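Local coordinates for protein phosphoethanolamine N-methyltransferase 1 (Haemonchus contortus, PDB 4KRG) that probably catalyses the S-adenosylmethionine-dependent N-methylation of phosphoethanolamine in nematode phosphocholine biosynthesis, and binds phosphoethanolamine together with S-adenosylhomocysteine, at residues 126-131 against 157-162; 214-219 against 230-235. All coordinates share one frame; numbering follows the deposited sequence.

Contact 1 of 2, residues 126-131 against 157-162; sequences FTNWLM and HLRESC. With SAH (S-adenosyl-L-homocysteine), chain D; OPE (phosphoric acid mono-(2-amino-ethyl) ester), chain C.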
loop_
_atom_site.group_PDB
_atom_site.type_symbol
_atom_site.label_atom_id
_atom_site.label_comp_id
_atom_site.label_asym_id
_atom_site.label_seq_id
_atom_site.Cartn_x
_atom_site.Cartn_y
_atom_site.Cartn_z
ATOM N N PHE A 126 -11.217 1.724 12.421
ATOM C CA PHE A 126 -11.444 1.940 11.004
ATOM C C PHE A 126 -11.371 3.412 10.658
ATOM O O PHE A 126 -12.067 4.237 11.254
ATOM C CB PHE A 126 -12.805 1.400 10.576
ATOM C CG PHE A 126 -13.095 1.606 9.115
ATOM C CD1 PHE A 126 -12.688 0.666 8.175
ATOM C CD2 PHE A 126 -13.758 2.745 8.674
ATOM C CE1 PHE A 126 -12.945 0.855 6.823
ATOM C CE2 PHE A 126 -14.012 2.941 7.319
ATOM C CZ PHE A 126 -13.603 1.998 6.400
ATOM N N THR A 127 -10.536 3.743 9.683
ATOM C CA THR A 127 -10.504 5.088 9.147
ATOM C C THR A 127 -10.412 5.019 7.629
ATOM O O THR A 127 -10.007 4.005 7.062
ATOM C CB THR A 127 -9.316 5.900 9.690
ATOM O OG1 THR A 127 -8.096 5.331 9.207
ATOM C CG2 THR A 127 -9.311 5.925 11.217
ATOM N N ASN A 128 -10.792 6.109 6.982
ATOM C CA ASN A 128 -10.716 6.224 5.532
ATOM C C ASN A 128 -10.651 7.713 5.210
ATOM O O ASN A 128 -11.626 8.430 5.433
ATOM C CB ASN A 128 -11.935 5.552 4.873
ATOM C CG ASN A 128 -11.847 5.527 3.350
ATOM O OD1 ASN A 128 -11.217 4.644 2.764
ATOM N ND2 ASN A 128 -12.484 6.494 2.706
ATOM N N TRP A 129 -9.492 8.166 4.725
ATOM C CA TRP A 129 -9.204 9.594 4.511
ATOM C C TRP A 129 -9.158 10.425 5.812
ATOM O O TRP A 129 -9.998 11.298 6.013
ATOM C CB TRP A 129 -10.227 10.240 3.565
ATOM C CG TRP A 129 -10.147 9.868 2.113
ATOM C CD1 TRP A 129 -9.021 9.732 1.345
ATOM C CD2 TRP A 129 -11.258 9.610 1.255
ATOM N NE1 TRP A 129 -9.370 9.406 0.051
ATOM C CE2 TRP A 129 -10.737 9.322 -0.032
ATOM C CE3 TRP A 129 -12.644 9.593 1.435
ATOM C CZ2 TRP A 129 -11.556 9.024 -1.117
ATOM C CZ3 TRP A 129 -13.454 9.296 0.360
ATOM C CH2 TRP A 129 -12.909 9.016 -0.902
ATOM N N LEU A 130 -8.176 10.180 6.677
ATOM C CA LEU A 130 -8.105 10.919 7.942
ATOM C C LEU A 130 -6.716 11.457 8.307
ATOM O O LEU A 130 -6.590 12.613 8.711
ATOM C CB LEU A 130 -8.664 10.088 9.099
ATOM C CG LEU A 130 -8.706 10.811 10.451
ATOM C CD1 LEU A 130 -9.643 12.016 10.400
ATOM C CD2 LEU A 130 -9.108 9.860 11.570
HETATM N N MSE A 131 -5.685 10.627 8.170
HETATM C CA MSE A 131 -4.322 11.048 8.515
HETATM C C MSE A 131 -3.886 12.293 7.739
HETATM O O MSE A 131 -3.134 13.123 8.244
HETATM C CB MSE A 131 -3.309 9.922 8.272
HETATM C CG MSE A 131 -3.553 8.623 9.028
HETATM SE SE MSE A 131 -3.626 8.857 10.970
HETATM C CE MSE A 131 -5.573 9.061 11.133
ATOM N N HIS A 157 -7.485 -0.173 9.976
ATOM C CA HIS A 157 -7.508 0.105 8.552
ATOM C C HIS A 157 -7.281 1.594 8.343
ATOM O O HIS A 157 -7.924 2.422 8.988
ATOM C CB HIS A 157 -8.847 -0.290 7.930
ATOM C CG HIS A 157 -8.970 0.100 6.488
ATOM N ND1 HIS A 157 -9.381 1.352 6.090
ATOM C CD2 HIS A 157 -8.726 -0.600 5.355
ATOM C CE1 HIS A 157 -9.385 1.411 4.767
ATOM N NE2 HIS A 157 -8.987 0.243 4.300
ATOM N N LEU A 158 -6.374 1.927 7.429
ATOM C CA LEU A 158 -6.171 3.312 7.032
ATOM C C LEU A 158 -6.176 3.399 5.515
ATOM O O LEU A 158 -5.791 2.461 4.841
ATOM C CB LEU A 158 -4.853 3.832 7.585
ATOM C CG LEU A 158 -4.735 3.723 9.107
ATOM C CD1 LEU A 158 -3.384 3.142 9.486
ATOM C CD2 LEU A 158 -4.924 5.077 9.751
ATOM N N ARG A 159 -6.636 4.524 4.992
ATOM C CA ARG A 159 -6.618 4.784 3.561
ATOM C C ARG A 159 -6.364 6.267 3.385
ATOM O O ARG A 159 -7.073 7.091 3.964
ATOM C CB ARG A 159 -7.958 4.422 2.927
ATOM C CG ARG A 159 -8.023 4.734 1.436
ATOM C CD ARG A 159 -8.658 6.086 1.133
ATOM N NE ARG A 159 -8.942 6.212 -0.295
ATOM C CZ ARG A 159 -10.036 5.737 -0.883
ATOM N NH1 ARG A 159 -10.966 5.111 -0.169
ATOM N NH2 ARG A 159 -10.202 5.891 -2.187
ATOM N N GLU A 160 -5.357 6.623 2.598
ATOM C CA GLU A 160 -5.021 8.029 2.458
ATOM C C GLU A 160 -4.766 8.423 1.010
ATOM O O GLU A 160 -4.331 7.603 0.202
ATOM C CB GLU A 160 -3.796 8.376 3.310
ATOM C CG GLU A 160 -3.917 8.018 4.780
ATOM C CD GLU A 160 -4.977 8.836 5.509
ATOM O OE1 GLU A 160 -5.290 9.959 5.050
ATOM O OE2 GLU A 160 -5.497 8.361 6.545
ATOM N N SER A 161 -5.051 9.680 0.685
ATOM C CA SER A 161 -4.641 10.236 -0.592
ATOM C C SER A 161 -3.154 10.497 -0.480
ATOM O O SER A 161 -2.721 11.378 0.274
ATOM C CB SER A 161 -5.364 11.547 -0.881
ATOM O OG SER A 161 -6.757 11.338 -0.960
ATOM N N CYS A 162 -2.365 9.724 -1.209
ATOM C CA CYS A 162 -0.926 9.867 -1.109
ATOM C C CYS A 162 -0.376 10.717 -2.248
ATOM O O CYS A 162 -0.795 10.566 -3.393
ATOM C CB CYS A 162 -0.255 8.491 -1.048
ATOM S SG CYS A 162 -0.668 7.566 0.454
HETATM N N SAH D . -14.316 8.664 6.148
HETATM C CA SAH D . -15.537 9.124 5.468
HETATM C CB SAH D . -15.424 10.670 5.236
HETATM C CG SAH D . -14.167 11.092 4.479
HETATM S SD SAH D . -13.878 12.883 4.392
HETATM C C SAH D . -15.744 8.400 4.198
HETATM O O SAH D . -14.781 8.048 3.535
HETATM O OXT SAH D . -16.840 8.437 3.683
HETATM C "C5'" SAH D . -13.187 13.335 6.006
HETATM C "C4'" SAH D . -13.989 13.179 7.179
HETATM O "O4'" SAH D . -13.131 13.149 8.350
HETATM C "C3'" SAH D . -14.908 14.319 7.363
HETATM O "O3'" SAH D . -16.136 13.850 7.872
HETATM C "C2'" SAH D . -14.253 15.151 8.361
HETATM O "O2'" SAH D . -15.188 15.904 9.082
HETATM C "C1'" SAH D . -13.571 14.150 9.216
HETATM N N9 SAH D . -12.417 14.708 10.004
HETATM C C8 SAH D . -11.305 15.284 9.528
HETATM N N7 SAH D . -10.491 15.493 10.564
HETATM C C5 SAH D . -11.068 15.056 11.685
HETATM C C6 SAH D . -10.679 15.028 13.035
HETATM N N6 SAH D . -9.465 15.528 13.442
HETATM N N1 SAH D . -11.531 14.491 13.927
HETATM C C2 SAH D . -12.710 13.999 13.565
HETATM N N3 SAH D . -13.109 14.014 12.281
HETATM C C4 SAH D . -12.312 14.531 11.328
HETATM C CA OPE C . -10.728 13.142 -0.831
HETATM C CB OPE C . -11.907 13.103 0.085
HETATM O O1 OPE C . -9.472 14.647 -2.933
HETATM O O2 OPE C . -7.690 13.471 -1.730
HETATM O O3 OPE C . -8.128 15.867 -1.202
HETATM O O4 OPE C . -9.779 14.100 -0.538
HETATM N N OPE C . -11.641 13.048 1.499
HETATM P P OPE C . -8.740 14.546 -1.615
HETATM O O HOH W 1 -7.603 6.536 6.741
#
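Glu160 OE2 is gripped by two successive backbone amides, Leu130 N at 3.2 Å and Met131 N at 2.8 Å, which reach it from opposite faces of the carboxylate plane. A water donates to the same oxygen and to Thr127 OG1 while accepting from Arg159 N; Glu160 OE1 receives Met132 N. The carboxylate thus ties down the loop after strand 122-126, next to the parallel bridge of Phe126 with His157. Here His157 O takes both Thr127 N and Thr127 OG1, the hydroxyl lying on a carbonyl lone pair. His157 ND1 meets Thr127 O within its own ring plane, at 2.9 Å.

Arg159 leaves with CG anti to its backbone N and bends at chi2 (-96°), which lays CD and the guanidinium along one face of Trp129. CD sits 3.8 Å from the centroid of the five-membered ring, and the guanidinium follows at 34° to the indole. Arg159 NH1 donates in plane to a lone pair of Asn128 OD1 (3.0 Å). On the other indole face lies the phosphoethanolamine amine. Asn128 ND2 and O hold the amino-acid end of S-adenosylhomocysteine.

Such chemistry implies a second shell behind the residues that touch the ligands: Arg159, salt-bridged through NH2 to Asp45, probably positions Asn128 and Trp129, and Glu160 the loop amides beside them.

Contact 2 of 2, residues 214-219 against 230-235; sequences QWSCSV and RQVHWL
Trp215 and His233 meet across an antiparallel beta ladder, strand 214-218 against strand 231-235, in a Rossmann-like class I methyltransferase fold where strand 231-240 lies between strands 154-161 and 208-218. The short helix 220-226 lies in the connection between the two strands, and Val219 occupies its N-cap position.

Backbone bonds set the register. Cys217 and His233 form a hydrogen-bonded pair, with His233 N to Cys217 O at 2.9 Å and Cys217 N to His233 O at 3.1 Å. Beyond it, Val219 N reaches Gln231 O, and at the far end Gln214 N reaches Leu235 O. Around Trp215 the ladder is looser: Trp215 O and Leu235 N are buried without a hydrogen-bonding partner, although the carbonyl does receive a CA-H...O contact from Trp234.

Aromatic and apolar contacts occupy the face bearing Trp215, Cys217, His233 and Leu235. The six-membered ring of Trp215 turns its edge to the face of His233 in a T-shaped stack, centroids 4.7 Å apart and planes at 71°. With CG between the backbone N and the carbonyl carbon (chi1 41°), the indole leans across the neighbouring strand, where Leu235 N and Trp234 C lie over one of its faces and Trp215 CZ2 packs 3.4 Å from Leu235 CB. Val219 CG2 reaches His233 CD2, while His233 ND1 is engaged by His157 NE2 of the adjoining strand.

On the face bearing Ser216, Ser218, Val232 and Trp234, two hydroxyls find partners outside the pair. Ser216 OG is hydrogen-bonded to Tyr335 OH of helix 332-345, and Ser218 OG to Trp229 O. Swung anti to its backbone N (chi1 -174°), Ser216 OG comes within 2.8 Å of Trp234 NE1 and 3.1 Å of Val232 CG1.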
loop_
_atom_site.group_PDB
_atom_site.type_symbol
_atom_site.label_atom_id
_atom_site.label_comp_id
_atom_site.label_asym_id
_atom_site.label_seq_id
_atom_site.Cartn_x
_atom_site.Cartn_y
_atom_site.Cartn_z
ATOM N N GLN A 214 -0.021 -5.665 6.798
ATOM C CA GLN A 214 -0.291 -6.855 6.014
ATOM C C GLN A 214 -0.143 -6.622 4.511
ATOM O O GLN A 214 0.220 -7.532 3.766
ATOM C CB GLN A 214 -1.672 -7.409 6.355
ATOM C CG GLN A 214 -1.790 -7.832 7.816
ATOM C CD GLN A 214 -2.563 -9.127 7.999
ATOM O OE1 GLN A 214 -3.484 -9.426 7.239
ATOM N NE2 GLN A 214 -2.194 -9.897 9.012
ATOM N N TRP A 215 -0.427 -5.399 4.077
ATOM C CA TRP A 215 -0.333 -5.045 2.671
ATOM C C TRP A 215 -0.459 -3.561 2.460
ATOM O O TRP A 215 -0.920 -2.835 3.343
ATOM C CB TRP A 215 -1.403 -5.754 1.832
ATOM C CG TRP A 215 -2.788 -5.857 2.428
ATOM C CD1 TRP A 215 -3.297 -6.929 3.076
ATOM C CD2 TRP A 215 -3.848 -4.880 2.369
ATOM N NE1 TRP A 215 -4.596 -6.690 3.449
ATOM C CE2 TRP A 215 -4.961 -5.447 3.024
ATOM C CE3 TRP A 215 -3.961 -3.598 1.832
ATOM C CZ2 TRP A 215 -6.175 -4.768 3.158
ATOM C CZ3 TRP A 215 -5.166 -2.919 1.972
ATOM C CH2 TRP A 215 -6.258 -3.509 2.631
ATOM N N SER A 216 -0.026 -3.128 1.280
ATOM C CA SER A 216 -0.324 -1.805 0.761
ATOM C C SER A 216 -0.908 -1.991 -0.636
ATOM O O SER A 216 -0.306 -2.651 -1.483
ATOM C CB SER A 216 0.948 -0.967 0.678
ATOM O OG SER A 216 0.654 0.366 0.305
ATOM N N CYS A 217 -2.075 -1.411 -0.882
ATOM C CA CYS A 217 -2.764 -1.607 -2.150
ATOM C C CYS A 217 -3.368 -0.298 -2.603
ATOM O O CYS A 217 -3.670 0.556 -1.783
ATOM C CB CYS A 217 -3.885 -2.632 -1.992
ATOM S SG CYS A 217 -3.360 -4.321 -1.649
ATOM N N SER A 218 -3.541 -0.157 -3.909
ATOM C CA SER A 218 -4.218 0.993 -4.496
ATOM C C SER A 218 -5.697 0.657 -4.598
ATOM O O SER A 218 -6.063 -0.451 -4.989
ATOM C CB SER A 218 -3.688 1.262 -5.904
ATOM O OG SER A 218 -2.302 1.515 -5.917
ATOM N N VAL A 219 -6.552 1.610 -4.259
ATOM C CA VAL A 219 -7.989 1.384 -4.314
ATOM C C VAL A 219 -8.410 1.210 -5.770
ATOM O O VAL A 219 -8.219 2.123 -6.580
ATOM C CB VAL A 219 -8.733 2.570 -3.690
ATOM C CG1 VAL A 219 -10.239 2.373 -3.794
ATOM C CG2 VAL A 219 -8.305 2.756 -2.244
ATOM N N ARG A 230 -2.606 6.291 -6.494
ATOM C CA ARG A 230 -2.092 6.803 -5.220
ATOM C C ARG A 230 -3.146 6.951 -4.121
ATOM O O ARG A 230 -2.901 7.599 -3.103
ATOM C CB ARG A 230 -1.352 8.128 -5.429
ATOM C CG ARG A 230 -0.026 7.985 -6.169
ATOM C CD ARG A 230 0.480 9.331 -6.661
ATOM N NE ARG A 230 1.925 9.329 -6.889
ATOM C CZ ARG A 230 2.624 10.387 -7.276
ATOM N NH1 ARG A 230 2.015 11.546 -7.500
ATOM N NH2 ARG A 230 3.937 10.286 -7.442
ATOM N N GLN A 231 -4.317 6.362 -4.337
ATOM C CA GLN A 231 -5.279 6.163 -3.262
ATOM C C GLN A 231 -4.887 4.861 -2.601
ATOM O O GLN A 231 -5.226 3.779 -3.083
ATOM C CB GLN A 231 -6.689 6.066 -3.821
ATOM C CG GLN A 231 -7.183 7.380 -4.382
ATOM C CD GLN A 231 -7.382 8.406 -3.298
ATOM O OE1 GLN A 231 -8.249 8.246 -2.441
ATOM N NE2 GLN A 231 -6.565 9.457 -3.310
ATOM N N VAL A 232 -4.146 4.965 -1.505
ATOM C CA VAL A 232 -3.475 3.806 -0.949
ATOM C C VAL A 232 -4.058 3.448 0.406
ATOM O O VAL A 232 -4.323 4.318 1.241
ATOM C CB VAL A 232 -1.944 4.029 -0.847
ATOM C CG1 VAL A 232 -1.233 2.733 -0.460
ATOM C CG2 VAL A 232 -1.380 4.553 -2.177
ATOM N N HIS A 233 -4.286 2.155 0.614
ATOM C CA HIS A 233 -4.775 1.685 1.903
ATOM C C HIS A 233 -4.008 0.477 2.427
ATOM O O HIS A 233 -3.310 -0.213 1.676
ATOM C CB HIS A 233 -6.299 1.474 1.912
ATOM C CG HIS A 233 -6.783 0.326 1.076
ATOM N ND1 HIS A 233 -7.802 -0.507 1.497
ATOM C CD2 HIS A 233 -6.441 -0.097 -0.159
ATOM C CE1 HIS A 233 -8.052 -1.402 0.560
ATOM N NE2 HIS A 233 -7.233 -1.178 -0.458
ATOM N N TRP A 234 -4.121 0.261 3.735
ATOM C CA TRP A 234 -3.328 -0.729 4.446
ATOM C C TRP A 234 -4.175 -1.374 5.520
ATOM O O TRP A 234 -4.937 -0.694 6.202
ATOM C CB TRP A 234 -2.136 -0.060 5.142
ATOM C CG TRP A 234 -1.322 0.835 4.269
ATOM C CD1 TRP A 234 -0.252 0.479 3.502
ATOM C CD2 TRP A 234 -1.508 2.242 4.081
ATOM N NE1 TRP A 234 0.234 1.574 2.842
ATOM C CE2 TRP A 234 -0.513 2.667 3.176
ATOM C CE3 TRP A 234 -2.417 3.179 4.574
ATOM C CZ2 TRP A 234 -0.410 3.996 2.761
ATOM C CZ3 TRP A 234 -2.313 4.496 4.156
ATOM C CH2 TRP A 234 -1.314 4.891 3.263
ATOM N N LEU A 235 -4.033 -2.682 5.676
ATOM C CA LEU A 235 -4.588 -3.370 6.834
ATOM C C LEU A 235 -3.414 -3.788 7.705
ATOM O O LEU A 235 -2.460 -4.406 7.229
ATOM C CB LEU A 235 -5.406 -4.592 6.420
ATOM C CG LEU A 235 -6.140 -5.305 7.558
ATOM C CD1 LEU A 235 -7.129 -4.373 8.223
ATOM C CD2 LEU A 235 -6.856 -6.535 7.021
#

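In the fold
Both contacts are buried, and they meet along neighbouring strands: strand 154-161 supplies one side of contact 1 and pairs antiparallel with strand 231-240 of contact 2, probably through Glu160 N to Val232 O and Cys162 N to Arg230 O. Their chemistry follows their place. Contact 1, beside both ligands, relies on the Glu160 carboxylate gripping loop amides and on Arg159 against Asn128 and Trp129. Contact 2 is an antiparallel strand pair, backbone-bonded and aromatic, with one face toward helix 332-345 and the other toward helix 38-50. Gln231 bridges the two, its OE1 accepting from Trp129 NE1 and Arg159 NE and its NE2 bonded to Ser161 OG, so contact 2 backs the phosphoethanolamine pocket.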